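Local structure of acylneuraminate lyase (Mycoplasma synoviae, 4N4P) at residues A[135-140]-A[162-167]; A[78-83]-A[103-108]; A[2-7]-A[183-188]; A[107-112]-A[122-127]. The protein is a TIM-barrel protein of the dihydrodipicolinate synthetase family, named as an acylneuraminate lyase. All blocks are in the same frame, centred on the assembly; numbering follows the deposited sequence.

The chain opens with the loop 2-7, whose partner comes only at 183-188, so interaction 3 closes a long loop that contains the other three contacts. Within it, interaction 2 joins strands 78-82 and 105-108 after the helix 88-100 has crossed between them. Interaction 4 starts where interaction 2 ends, sharing Ser107 and Ala108, and closes a short loop onto helix 118-131. Interaction 1 follows in series, pairing strand 136-139 with strand 163-168. No pair of contacts crosses. Strands 105-108 and 136-139 are neighbours, as are 163-168 and 187-190, so interactions 1, 2 and 3 meet along one parallel sheet, while interaction 4 ties that sheet to an outer helix.

Interaction 1 of 4, residues A[135-140]-A[162-167]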
loop_
_atom_site.group_PDB
_atom_site.type_symbol
_atom_site.label_atom_id
_atom_site.label_comp_id
_atom_site.label_asym_id
_atom_site.label_seq_id
_atom_site.Cartn_x
_atom_site.Cartn_y
_atom_site.Cartn_z
ATOM N N PRO A 135 2.563 19.668 -29.911
ATOM C CA PRO A 135 1.661 18.811 -29.136
ATOM C C PRO A 135 2.335 18.271 -27.886
ATOM O O PRO A 135 3.512 17.933 -27.938
ATOM C CB PRO A 135 1.371 17.674 -30.111
ATOM C CG PRO A 135 1.413 18.339 -31.445
ATOM C CD PRO A 135 2.635 19.237 -31.318
ATOM N N MET A 136 1.583 18.218 -26.788
ATOM C CA MET A 136 2.071 17.708 -25.509
ATOM C C MET A 136 1.358 16.412 -25.112
ATOM O O MET A 136 0.114 16.288 -25.225
ATOM C CB MET A 136 1.881 18.787 -24.419
ATOM C CG MET A 136 1.877 18.293 -22.993
ATOM S SD MET A 136 3.551 17.766 -22.495
ATOM C CE MET A 136 4.324 19.358 -22.236
ATOM N N LEU A 137 2.153 15.441 -24.644
ATOM C CA LEU A 137 1.633 14.254 -23.982
ATOM C C LEU A 137 1.920 14.378 -22.499
ATOM O O LEU A 137 3.089 14.426 -22.109
ATOM C CB LEU A 137 2.329 12.985 -24.534
ATOM C CG LEU A 137 1.943 12.720 -25.990
ATOM C CD1 LEU A 137 2.973 11.728 -26.643
ATOM C CD2 LEU A 137 0.499 12.235 -26.055
ATOM N N ILE A 138 0.876 14.455 -21.671
ATOM C CA ILE A 138 1.083 14.513 -20.241
ATOM C C ILE A 138 1.328 13.099 -19.701
ATOM O O ILE A 138 1.045 12.104 -20.375
ATOM C CB ILE A 138 -0.078 15.218 -19.516
ATOM C CG1 ILE A 138 -1.394 14.467 -19.715
ATOM C CG2 ILE A 138 -0.222 16.667 -20.016
ATOM C CD1 ILE A 138 -2.536 15.035 -18.906
ATOM N N TYR A 139 1.920 12.997 -18.526
ATOM C CA TYR A 139 2.123 11.695 -17.929
ATOM C C TYR A 139 0.898 11.366 -17.113
ATOM O O TYR A 139 0.369 12.228 -16.436
ATOM C CB TYR A 139 3.357 11.697 -17.042
ATOM C CG TYR A 139 4.573 11.173 -17.757
ATOM C CD1 TYR A 139 5.207 10.009 -17.323
ATOM C CD2 TYR A 139 5.077 11.824 -18.880
ATOM C CE1 TYR A 139 6.338 9.512 -17.979
ATOM C CE2 TYR A 139 6.177 11.355 -19.529
ATOM C CZ TYR A 139 6.819 10.189 -19.072
ATOM O OH TYR A 139 7.909 9.695 -19.748
ATOM N N TYR A 140 0.441 10.121 -17.207
ATOM C CA TYR A 140 -0.667 9.714 -16.388
ATOM C C TYR A 140 -0.315 9.792 -14.904
ATOM O O TYR A 140 0.792 9.434 -14.480
ATOM C CB TYR A 140 -1.175 8.335 -16.762
ATOM C CG TYR A 140 -2.262 7.865 -15.824
ATOM C CD1 TYR A 140 -3.509 8.500 -15.778
ATOM C CD2 TYR A 140 -2.027 6.806 -14.959
ATOM C CE1 TYR A 140 -4.518 8.052 -14.876
ATOM C CE2 TYR A 140 -2.999 6.369 -14.086
ATOM C CZ TYR A 140 -4.232 6.981 -14.042
ATOM O OH TYR A 140 -5.148 6.457 -13.154
ATOM N N ASN A 162 -2.743 22.720 -26.227
ATOM C CA ASN A 162 -1.692 21.929 -26.896
ATOM C C ASN A 162 -1.548 20.491 -26.404
ATOM O O ASN A 162 -0.800 19.720 -27.008
ATOM C CB ASN A 162 -0.299 22.601 -26.874
ATOM C CG ASN A 162 -0.266 23.927 -27.607
ATOM O OD1 ASN A 162 -0.848 24.074 -28.689
ATOM N ND2 ASN A 162 0.445 24.901 -27.029
ATOM N N VAL A 163 -2.253 20.129 -25.335
ATOM C CA VAL A 163 -2.215 18.737 -24.867
ATOM C C VAL A 163 -3.051 17.861 -25.799
ATOM O O VAL A 163 -4.259 18.108 -25.982
ATOM C CB VAL A 163 -2.685 18.566 -23.410
ATOM C CG1 VAL A 163 -2.753 17.079 -23.046
ATOM C CG2 VAL A 163 -1.730 19.304 -22.426
ATOM N N ILE A 164 -2.421 16.856 -26.399
ATOM C CA ILE A 164 -3.182 15.989 -27.327
ATOM C C ILE A 164 -3.537 14.641 -26.693
ATOM O O ILE A 164 -4.317 13.853 -27.262
ATOM C CB ILE A 164 -2.452 15.776 -28.684
ATOM C CG1 ILE A 164 -1.060 15.135 -28.453
ATOM C CG2 ILE A 164 -2.360 17.099 -29.458
ATOM C CD1 ILE A 164 -0.459 14.529 -29.748
ATOM N N GLY A 165 -3.007 14.388 -25.495
ATOM C CA GLY A 165 -3.222 13.077 -24.855
ATOM C C GLY A 165 -2.201 12.832 -23.755
ATOM O O GLY A 165 -1.685 13.765 -23.167
ATOM N N SER A 166 -1.895 11.570 -23.500
ATOM C CA SER A 166 -1.089 11.241 -22.350
ATOM C C SER A 166 -0.242 10.034 -22.672
ATOM O O SER A 166 -0.663 9.187 -23.475
ATOM C CB SER A 166 -2.042 10.925 -21.177
ATOM O OG SER A 166 -1.379 10.262 -20.096
ATOM N N LYS A 167 0.934 9.961 -22.037
ATOM C CA LYS A 167 1.730 8.755 -21.996
ATOM C C LYS A 167 1.253 7.987 -20.761
ATOM O O LYS A 167 1.390 8.480 -19.629
ATOM C CB LYS A 167 3.214 9.107 -21.904
ATOM C CG LYS A 167 4.116 7.900 -21.793
ATOM C CD LYS A 167 5.542 8.339 -22.043
ATOM C CE LYS A 167 6.505 7.212 -21.826
ATOM N NZ LYS A 167 6.805 7.092 -20.388
#
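Lys167 and Tyr139 run side by side from neighbouring parallel strands, on the face that also carries Leu137. The lysine is extended, with CG opposite the backbone N (chi1 177°), until a bend at chi4 (-82°) turns NZ onto Tyr139 OH at 2.9 Å. Its CD rests against Tyr139 CZ at 3.7 Å, a use for a long aliphatic stem ending in a donor. The phenol oxygen is also bonded to Tyr46 OH.

On the other face Ser166 is small enough to reach back to the backbone: OG donates to Ile138 O at 3.1 Å from above the carbonyl plane, while Lys167 N reaches the same oxygen at 2.7 Å. Two donors thus grip one acceptor. Val163, beta-branched and suited to a strand, touches both Met136 CG (3.8 Å) and Ile138 CG2 (3.9 Å) with CG2. Met136 pairs with Val163 but Leu137 with Gly165, a beta bulge with Ile164 as the extra residue; Gly165 has a backbone conformation that suits glycine, with Leu137 CD2 lying 3.6 Å from Gly165 C.

Strand 105-108 flanks this pair beyond 136-139 and strand 187-190 flanks it beyond 163-168, while helix 151-158 packs on Ile138 and Ser166.

Interaction 2 of 4, residues A[78-83]-A[103-108]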
loop_
_atom_site.group_PDB
_atom_site.type_symbol
_atom_site.label_atom_id
_atom_site.label_comp_id
_atom_site.label_asym_id
_atom_site.label_seq_id
_atom_site.Cartn_x
_atom_site.Cartn_y
_atom_site.Cartn_z
ATOM N N THR A 78 9.063 9.257 -36.370
ATOM C CA THR A 78 8.405 10.252 -35.497
ATOM C C THR A 78 9.283 10.471 -34.274
ATOM O O THR A 78 9.882 9.512 -33.796
ATOM C CB THR A 78 7.018 9.721 -35.093
ATOM O OG1 THR A 78 6.272 9.456 -36.304
ATOM C CG2 THR A 78 6.221 10.725 -34.199
ATOM N N LEU A 79 9.367 11.710 -33.797
ATOM C CA LEU A 79 10.172 12.000 -32.600
ATOM C C LEU A 79 9.348 12.626 -31.511
ATOM O O LEU A 79 8.590 13.544 -31.756
ATOM C CB LEU A 79 11.341 12.933 -32.939
ATOM C CG LEU A 79 12.422 12.422 -33.909
ATOM C CD1 LEU A 79 13.474 13.487 -34.154
ATOM C CD2 LEU A 79 13.077 11.123 -33.415
ATOM N N ILE A 80 9.519 12.131 -30.291
ATOM C CA ILE A 80 8.904 12.710 -29.113
ATOM C C ILE A 80 9.998 12.950 -28.096
ATOM O O ILE A 80 10.820 12.079 -27.868
ATOM C CB ILE A 80 7.829 11.781 -28.496
ATOM C CG1 ILE A 80 6.789 11.366 -29.555
ATOM C CG2 ILE A 80 7.146 12.471 -27.327
ATOM C CD1 ILE A 80 5.765 10.367 -29.043
ATOM N N ALA A 81 10.026 14.148 -27.509
ATOM C CA ALA A 81 11.009 14.482 -26.476
ATOM C C ALA A 81 10.344 14.692 -25.131
ATOM O O ALA A 81 9.456 15.526 -25.003
ATOM C CB ALA A 81 11.772 15.788 -26.858
ATOM N N GLN A 82 10.801 13.955 -24.120
ATOM C CA GLN A 82 10.368 14.195 -22.736
ATOM C C GLN A 82 11.231 15.344 -22.229
ATOM O O GLN A 82 12.452 15.256 -22.298
ATOM C CB GLN A 82 10.612 12.939 -21.888
ATOM C CG GLN A 82 9.870 12.926 -20.549
ATOM C CD GLN A 82 10.362 13.979 -19.588
ATOM O OE1 GLN A 82 9.571 14.706 -19.006
ATOM N NE2 GLN A 82 11.679 14.053 -19.395
ATOM N N ILE A 83 10.609 16.436 -21.772
ATOM C CA ILE A 83 11.357 17.672 -21.528
ATOM C C ILE A 83 11.102 18.218 -20.130
ATOM O O ILE A 83 11.578 19.299 -19.780
ATOM C CB ILE A 83 10.998 18.750 -22.587
ATOM C CG1 ILE A 83 9.498 19.049 -22.542
ATOM C CG2 ILE A 83 11.457 18.290 -23.996
ATOM C CD1 ILE A 83 9.185 20.491 -22.915
ATOM N N TYR A 103 10.329 18.485 -33.657
ATOM C CA TYR A 103 9.834 17.292 -32.946
ATOM C C TYR A 103 8.328 17.182 -33.157
ATOM O O TYR A 103 7.632 18.191 -33.275
ATOM C CB TYR A 103 10.169 17.368 -31.432
ATOM C CG TYR A 103 11.556 16.845 -31.158
ATOM C CD1 TYR A 103 12.695 17.607 -31.490
ATOM C CD2 TYR A 103 11.741 15.559 -30.645
ATOM C CE1 TYR A 103 13.995 17.099 -31.287
ATOM C CE2 TYR A 103 13.001 15.041 -30.434
ATOM C CZ TYR A 103 14.144 15.815 -30.772
ATOM O OH TYR A 103 15.397 15.285 -30.588
ATOM N N ASP A 104 7.821 15.951 -33.189
ATOM C CA ASP A 104 6.399 15.729 -33.463
ATOM C C ASP A 104 5.534 15.963 -32.230
ATOM O O ASP A 104 4.347 16.349 -32.319
ATOM C CB ASP A 104 6.231 14.324 -34.025
ATOM C CG ASP A 104 6.914 14.168 -35.344
ATOM O OD1 ASP A 104 6.416 14.757 -36.346
ATOM O OD2 ASP A 104 7.947 13.484 -35.403
ATOM N N ALA A 105 6.126 15.724 -31.063
ATOM C CA ALA A 105 5.467 16.019 -29.801
ATOM C C ALA A 105 6.513 16.155 -28.695
ATOM O O ALA A 105 7.674 15.752 -28.848
ATOM C CB ALA A 105 4.454 14.917 -29.406
ATOM N N ILE A 106 6.056 16.666 -27.570
ATOM C CA ILE A 106 6.839 16.666 -26.348
ATOM C C ILE A 106 6.009 15.982 -25.288
ATOM O O ILE A 106 4.795 15.783 -25.462
ATOM C CB ILE A 106 7.223 18.104 -25.865
ATOM C CG1 ILE A 106 5.965 18.988 -25.759
ATOM C CG2 ILE A 106 8.290 18.723 -26.779
ATOM C CD1 ILE A 106 6.201 20.381 -25.191
ATOM N N SER A 107 6.666 15.589 -24.195
ATOM C CA SER A 107 5.949 15.076 -23.051
ATOM C C SER A 107 6.628 15.683 -21.840
ATOM O O SER A 107 7.753 16.181 -21.942
ATOM C CB SER A 107 6.004 13.535 -22.999
ATOM O OG SER A 107 7.328 13.127 -22.687
ATOM N N ALA A 108 5.966 15.627 -20.687
ATOM C CA ALA A 108 6.590 16.108 -19.452
ATOM C C ALA A 108 6.115 15.244 -18.311
ATOM O O ALA A 108 4.907 15.099 -18.086
ATOM C CB ALA A 108 6.237 17.560 -19.189
#
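Leu79 N donates to Asp104 OD2 at 2.8 Å in a nearly straight bond (166°), on the anti lone pair of OD2. The other oxygen, OD1, forms a salt bridge with Lys6, so this short acidic side chain answers a backbone amide and a charge at once. Leu79 O in turn accepts from Asp104 N at 2.9 Å, with a weak second bond from Ala105 N. Further along, Ala81 N gives to Ala105 O (3.1 Å), Ser107 N to Ala81 O (2.9 Å) and Ile83 N to Ser107 O (2.9 Å). This parallel ladder belongs to a beta-alpha-beta crossover of the TIM barrel, with helix 88-100 linking the two strands; the alternate peptides of 78-82 bond to strand 44-47 instead.

The remaining polar side chains find partners outside the two strands. Ser107 OG pairs with Tyr46 OH, and Thr78 OG1 with Lys6 O. Gln82 bends at chi2 (-67°), bringing OE1 to the backbone amides of Gly84 and Ile109, two donors that an amide oxygen can serve together. Tyr103 is amphipathic: its OH is bonded to Met66 O, while its ring packs on apolar carbons, with CD2 at 3.5 Å from Leu79 CB and 3.8 Å from Ala81 CB.

Interaction 3 of 4, residues A[2-7]-A[183-188]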
loop_
_atom_site.group_PDB
_atom_site.type_symbol
_atom_site.label_atom_id
_atom_site.label_comp_id
_atom_site.label_asym_id
_atom_site.label_seq_id
_atom_site.Cartn_x
_atom_site.Cartn_y
_atom_site.Cartn_z
ATOM N N HIS A 2 -8.767 13.486 -34.948
ATOM C CA HIS A 2 -7.399 13.857 -35.315
ATOM C C HIS A 2 -6.737 12.743 -36.098
ATOM O O HIS A 2 -6.998 11.553 -35.856
ATOM C CB HIS A 2 -6.532 14.079 -34.089
ATOM C CG HIS A 2 -6.899 15.282 -33.284
ATOM N ND1 HIS A 2 -6.288 16.504 -33.459
ATOM C CD2 HIS A 2 -7.788 15.442 -32.278
ATOM C CE1 HIS A 2 -6.805 17.375 -32.610
ATOM N NE2 HIS A 2 -7.719 16.757 -31.886
ATOM N N ASN A 3 -5.863 13.126 -37.018
ATOM C CA ASN A 3 -5.033 12.159 -37.674
ATOM C C ASN A 3 -3.791 12.065 -36.793
ATOM O O ASN A 3 -2.985 12.999 -36.756
ATOM C CB ASN A 3 -4.673 12.564 -39.108
ATOM C CG ASN A 3 -3.708 11.589 -39.751
ATOM O OD1 ASN A 3 -2.916 10.930 -39.052
ATOM N ND2 ASN A 3 -3.759 11.475 -41.067
ATOM N N PHE A 4 -3.707 10.969 -36.039
ATOM C CA PHE A 4 -2.542 10.655 -35.212
ATOM C C PHE A 4 -1.770 9.455 -35.760
ATOM O O PHE A 4 -1.113 8.722 -35.011
ATOM C CB PHE A 4 -3.003 10.332 -33.782
ATOM C CG PHE A 4 -3.513 11.520 -33.006
ATOM C CD1 PHE A 4 -2.780 12.711 -32.950
ATOM C CD2 PHE A 4 -4.684 11.414 -32.260
ATOM C CE1 PHE A 4 -3.258 13.805 -32.191
ATOM C CE2 PHE A 4 -5.163 12.495 -31.502
ATOM C CZ PHE A 4 -4.450 13.679 -31.468
ATOM N N ASP A 5 -1.824 9.269 -37.074
ATOM C CA ASP A 5 -1.212 8.100 -37.694
ATOM C C ASP A 5 0.298 8.011 -37.482
ATOM O O ASP A 5 0.836 6.912 -37.325
ATOM C CB ASP A 5 -1.569 8.020 -39.167
ATOM C CG ASP A 5 -3.024 7.614 -39.395
ATOM O OD1 ASP A 5 -3.801 7.368 -38.429
ATOM O OD2 ASP A 5 -3.383 7.534 -40.578
ATOM N N LYS A 6 0.979 9.154 -37.395
ATOM C CA LYS A 6 2.413 9.117 -37.167
ATOM C C LYS A 6 2.784 8.661 -35.744
ATOM O O LYS A 6 3.962 8.452 -35.459
ATOM C CB LYS A 6 3.062 10.471 -37.450
ATOM C CG LYS A 6 2.763 11.499 -36.378
ATOM C CD LYS A 6 2.663 12.919 -36.910
ATOM C CE LYS A 6 3.899 13.690 -36.785
ATOM N NZ LYS A 6 3.672 15.175 -36.685
ATOM N N PHE A 7 1.789 8.506 -34.878
ATOM C CA PHE A 7 2.061 8.050 -33.512
ATOM C C PHE A 7 1.694 6.584 -33.307
ATOM O O PHE A 7 1.684 6.094 -32.174
ATOM C CB PHE A 7 1.317 8.907 -32.511
ATOM C CG PHE A 7 1.776 10.339 -32.499
ATOM C CD1 PHE A 7 3.016 10.670 -31.920
ATOM C CD2 PHE A 7 0.978 11.350 -33.041
ATOM C CE1 PHE A 7 3.443 11.972 -31.870
ATOM C CE2 PHE A 7 1.413 12.677 -33.018
ATOM C CZ PHE A 7 2.650 12.990 -32.420
ATOM N N TYR A 183 -12.260 9.556 -23.406
ATOM C CA TYR A 183 -11.494 10.502 -24.233
ATOM C C TYR A 183 -11.095 9.906 -25.590
ATOM O O TYR A 183 -9.911 9.780 -25.893
ATOM C CB TYR A 183 -10.258 11.015 -23.458
ATOM C CG TYR A 183 -10.620 11.624 -22.114
ATOM C CD1 TYR A 183 -11.197 12.909 -22.029
ATOM C CD2 TYR A 183 -10.407 10.918 -20.932
ATOM C CE1 TYR A 183 -11.554 13.449 -20.780
ATOM C CE2 TYR A 183 -10.749 11.445 -19.699
ATOM C CZ TYR A 183 -11.323 12.712 -19.634
ATOM O OH TYR A 183 -11.662 13.220 -18.395
ATOM N N PRO A 184 -12.081 9.563 -26.429
ATOM C CA PRO A 184 -11.759 8.898 -27.698
ATOM C C PRO A 184 -10.947 9.756 -28.678
ATOM O O PRO A 184 -10.276 9.204 -29.551
ATOM C CB PRO A 184 -13.146 8.583 -28.293
ATOM C CG PRO A 184 -14.057 9.614 -27.672
ATOM C CD PRO A 184 -13.534 9.791 -26.272
ATOM N N ASP A 185 -10.986 11.079 -28.539
ATOM C CA ASP A 185 -10.189 11.925 -29.443
ATOM C C ASP A 185 -8.887 12.440 -28.824
ATOM O O ASP A 185 -8.250 13.367 -29.347
ATOM C CB ASP A 185 -11.034 13.071 -30.027
ATOM C CG ASP A 185 -10.521 13.547 -31.406
ATOM O OD1 ASP A 185 -11.055 14.571 -31.894
ATOM O OD2 ASP A 185 -9.602 12.906 -32.015
ATOM N N LYS A 186 -8.503 11.856 -27.689
ATOM C CA LYS A 186 -7.193 12.129 -27.145
ATOM C C LYS A 186 -6.315 10.927 -27.492
ATOM O O LYS A 186 -6.818 9.802 -27.678
ATOM C CB LYS A 186 -7.218 12.389 -25.630
ATOM C CG LYS A 186 -7.941 13.682 -25.216
ATOM C CD LYS A 186 -7.137 14.936 -25.587
ATOM C CE LYS A 186 -7.981 16.185 -25.332
ATOM N NZ LYS A 186 -7.288 17.473 -25.628
ATOM N N LEU A 187 -5.020 11.183 -27.624
ATOM C CA LEU A 187 -4.065 10.156 -27.978
ATOM C C LEU A 187 -3.452 9.575 -26.709
ATOM O O LEU A 187 -2.925 10.308 -25.896
ATOM C CB LEU A 187 -2.970 10.729 -28.871
ATOM C CG LEU A 187 -1.798 9.795 -29.229
ATOM C CD1 LEU A 187 -2.296 8.609 -30.090
ATOM C CD2 LEU A 187 -0.761 10.580 -29.968
ATOM N N PHE A 188 -3.510 8.258 -26.548
ATOM C CA PHE A 188 -2.906 7.632 -25.376
ATOM C C PHE A 188 -1.810 6.723 -25.890
ATOM O O PHE A 188 -2.092 5.757 -26.595
ATOM C CB PHE A 188 -3.964 6.854 -24.547
ATOM C CG PHE A 188 -4.938 7.750 -23.861
ATOM C CD1 PHE A 188 -4.648 8.275 -22.599
ATOM C CD2 PHE A 188 -6.124 8.121 -24.486
ATOM C CE1 PHE A 188 -5.539 9.149 -21.961
ATOM C CE2 PHE A 188 -7.019 8.990 -23.869
ATOM C CZ PHE A 188 -6.733 9.504 -22.600
#
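His2 and Asp185 supply the polar side of this contact. His2 N donates to Asp185 OD2 at 3.1 Å in an almost straight bond (173°), on the syn lone pair. The aspartate's CG swings opposite its backbone N (chi1 -153°), carrying the carboxylate toward the N-terminal loop. The same OD2 lies in the plane of the imidazole, at its edge, 3.1 Å from His2 CD2, although ring and carboxylate planes are turned 50° apart. Asp185 O lies in the plane of the Phe4 ring at its edge, 3.9 Å from Phe4 CE2.

Backbone turns shape both partners. Asn3 OD1 accepts from Asp5 N at 2.8 Å, an Asx turn that leads into the short 3-10 segment 5-7. In the other segment, a type I turn from Tyr183 to Lys186 takes the chain from helix 173-182 into strand 187-190. Residues 183-186 lead into that strand and 2-7 lie before strand 9-12, so the contact sits at the amino-terminal ends of TIM-barrel strands; Phe7 also meets Thr78 and Ile80.

Apolar packing gathers round Leu187. Its CB sits over one face of the Phe4 ring, a CH-pi contact 4.0 Å from the centroid, while His2 CB lies over the opposite face; a flat aromatic ring suits such a slot. The forked end of Leu187 serves two neighbours: CD1 lies 4.1 Å from Phe4 CB, and CD2 3.6 Å from Phe7 CG. Phe4 also touches Ile164.

Interaction 4 of 4, residues A[107-112]-A[122-127]; sequences SAITPY and HHYYEE
Pro111 CG is the bump that meets the flat face of Tyr124, poised over the middle of the ring 3.5 Å from its centroid in a CH-pi contact. The rigid, compact proline ring suits such a place, since it offers a firm apolar knob to an aromatic surface. Tyr124 lies there because its CG is opposite the backbone N (chi1 162°), whereas Tyr125, one residue on, has CG beside the backbone N (chi1 -78°). The two rings therefore leave the helix differently yet fit together, with Tyr124 CD1 over the centre of the Tyr125 ring.

The methyl of Ala108 is small enough to fit against both tyrosines, 3.8 Å from both Tyr124 OH and Tyr125 CE1. Each phenol then reaches the main chain beyond: Tyr124 OH donates to Ile109 O at 2.8 Å in the carbonyl plane, and Tyr125 OH to Ala108 O at 2.6 Å. Two waters extend these grips, one donating to Tyr124 OH (3.0 Å), the other to Tyr125 OH (2.8 Å) while bonding to Thr110 OG1 (2.6 Å).

On the side of the second subunit, Tyr112 meets Tyr113 of that subunit edge-to-face, and Glu127 forms a salt bridge to Lys273 of the same neighbouring subunit. Here the chain leaves strand 105-108 at its carboxyl end and loops back through helix 118-131 toward strand 136-139, a beta-alpha-beta unit of the TIM barrel.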
loop_
_atom_site.group_PDB
_atom_site.type_symbol
_atom_site.label_atom_id
_atom_site.label_comp_id
_atom_site.label_asym_id
_atom_site.label_seq_id
_atom_site.Cartn_x
_atom_site.Cartn_y
_atom_site.Cartn_z
ATOM N N SER A 107 6.666 15.589 -24.195
ATOM C CA SER A 107 5.949 15.076 -23.051
ATOM C C SER A 107 6.628 15.683 -21.840
ATOM O O SER A 107 7.753 16.181 -21.942
ATOM C CB SER A 107 6.004 13.535 -22.999
ATOM O OG SER A 107 7.328 13.127 -22.687
ATOM N N ALA A 108 5.966 15.627 -20.687
ATOM C CA ALA A 108 6.590 16.108 -19.452
ATOM C C ALA A 108 6.115 15.244 -18.311
ATOM O O ALA A 108 4.907 15.099 -18.086
ATOM C CB ALA A 108 6.237 17.560 -19.189
ATOM N N ILE A 109 7.062 14.657 -17.594
ATOM C CA ILE A 109 6.721 13.917 -16.393
ATOM C C ILE A 109 5.957 14.775 -15.370
ATOM O O ILE A 109 6.121 15.993 -15.312
ATOM C CB ILE A 109 7.978 13.323 -15.740
ATOM C CG1 ILE A 109 8.996 14.443 -15.465
ATOM C CG2 ILE A 109 8.619 12.304 -16.684
ATOM C CD1 ILE A 109 9.736 14.184 -14.214
ATOM N N THR A 110 5.152 14.120 -14.547
ATOM C CA THR A 110 4.568 14.722 -13.357
ATOM C C THR A 110 5.676 15.322 -12.476
ATOM O O THR A 110 6.690 14.664 -12.256
ATOM C CB THR A 110 3.871 13.611 -12.512
ATOM O OG1 THR A 110 3.036 12.807 -13.361
ATOM C CG2 THR A 110 3.035 14.204 -11.391
ATOM N N PRO A 111 5.464 16.542 -11.931
ATOM C CA PRO A 111 6.413 17.061 -10.942
ATOM C C PRO A 111 6.672 16.005 -9.858
ATOM O O PRO A 111 5.739 15.411 -9.323
ATOM C CB PRO A 111 5.690 18.279 -10.377
ATOM C CG PRO A 111 4.842 18.775 -11.531
ATOM C CD PRO A 111 4.335 17.475 -12.149
ATOM N N TYR A 112 7.937 15.745 -9.580
ATOM C CA TYR A 112 8.303 14.567 -8.779
ATOM C C TYR A 112 8.946 14.956 -7.448
ATOM O O TYR A 112 9.133 16.142 -7.161
ATOM C CB TYR A 112 9.293 13.706 -9.547
ATOM C CG TYR A 112 10.441 14.502 -10.075
ATOM C CD1 TYR A 112 11.640 14.627 -9.373
ATOM C CD2 TYR A 112 10.310 15.171 -11.272
ATOM C CE1 TYR A 112 12.675 15.412 -9.889
ATOM C CE2 TYR A 112 11.311 15.913 -11.787
ATOM C CZ TYR A 112 12.480 16.043 -11.120
ATOM O OH TYR A 112 13.419 16.827 -11.744
ATOM N N HIS A 122 -1.505 20.994 -12.520
ATOM C CA HIS A 122 -2.252 21.667 -13.592
ATOM C C HIS A 122 -1.508 22.922 -14.054
ATOM O O HIS A 122 -1.320 23.142 -15.250
ATOM C CB HIS A 122 -3.671 22.018 -13.128
ATOM C CG HIS A 122 -4.535 22.596 -14.207
ATOM N ND1 HIS A 122 -5.543 21.878 -14.817
ATOM C CD2 HIS A 122 -4.533 23.815 -14.788
ATOM C CE1 HIS A 122 -6.129 22.640 -15.724
ATOM N NE2 HIS A 122 -5.528 23.815 -15.733
ATOM N N HIS A 123 -1.068 23.728 -13.093
ATOM C CA HIS A 123 -0.386 24.990 -13.382
ATOM C C HIS A 123 0.953 24.758 -14.071
ATOM O O HIS A 123 1.348 25.522 -14.959
ATOM C CB HIS A 123 -0.188 25.817 -12.092
ATOM C CG HIS A 123 0.330 27.200 -12.350
ATOM N ND1 HIS A 123 -0.503 28.272 -12.593
ATOM C CD2 HIS A 123 1.594 27.678 -12.449
ATOM C CE1 HIS A 123 0.225 29.358 -12.804
ATOM N NE2 HIS A 123 1.502 29.024 -12.725
ATOM N N TYR A 124 1.643 23.681 -13.672
ATOM C CA TYR A 124 2.890 23.270 -14.306
ATOM C C TYR A 124 2.660 22.971 -15.780
ATOM O O TYR A 124 3.355 23.491 -16.624
ATOM C CB TYR A 124 3.399 22.056 -13.551
ATOM C CG TYR A 124 4.421 21.144 -14.182
ATOM C CD1 TYR A 124 4.031 19.952 -14.822
ATOM C CD2 TYR A 124 5.787 21.414 -14.055
ATOM C CE1 TYR A 124 4.988 19.071 -15.361
ATOM C CE2 TYR A 124 6.749 20.546 -14.572
ATOM C CZ TYR A 124 6.356 19.375 -15.209
ATOM O OH TYR A 124 7.341 18.530 -15.689
ATOM N N TYR A 125 1.633 22.183 -16.104
ATOM C CA TYR A 125 1.390 21.899 -17.521
ATOM C C TYR A 125 0.935 23.146 -18.299
ATOM O O TYR A 125 1.358 23.370 -19.449
ATOM C CB TYR A 125 0.403 20.761 -17.653
ATOM C CG TYR A 125 1.046 19.416 -17.409
ATOM C CD1 TYR A 125 2.003 18.899 -18.304
ATOM C CD2 TYR A 125 0.673 18.647 -16.317
ATOM C CE1 TYR A 125 2.586 17.636 -18.083
ATOM C CE2 TYR A 125 1.239 17.400 -16.088
ATOM C CZ TYR A 125 2.188 16.902 -16.971
ATOM O OH TYR A 125 2.717 15.656 -16.725
ATOM N N GLU A 126 0.126 23.979 -17.648
ATOM C CA GLU A 126 -0.261 25.279 -18.218
ATOM C C GLU A 126 0.960 26.123 -18.602
ATOM O O GLU A 126 1.050 26.639 -19.706
ATOM C CB GLU A 126 -1.111 26.067 -17.227
ATOM C CG GLU A 126 -2.531 25.630 -17.111
ATOM C CD GLU A 126 -3.335 26.636 -16.332
ATOM O OE1 GLU A 126 -3.356 26.556 -15.090
ATOM O OE2 GLU A 126 -3.960 27.502 -16.977
ATOM N N GLU A 127 1.898 26.282 -17.678
ATOM C CA GLU A 127 3.097 27.061 -17.971
ATOM C C GLU A 127 3.887 26.479 -19.162
ATOM O O GLU A 127 4.345 27.221 -20.015
ATOM C CB GLU A 127 3.987 27.148 -16.740
ATOM C CG GLU A 127 3.442 28.014 -15.634
ATOM C CD GLU A 127 4.553 28.549 -14.749
ATOM O OE1 GLU A 127 4.468 28.355 -13.519
ATOM O OE2 GLU A 127 5.515 29.142 -15.286
HETATM O O HOH W 1 8.738 17.248 -13.410
HETATM O O HOH W 2 1.358 14.232 -14.755
#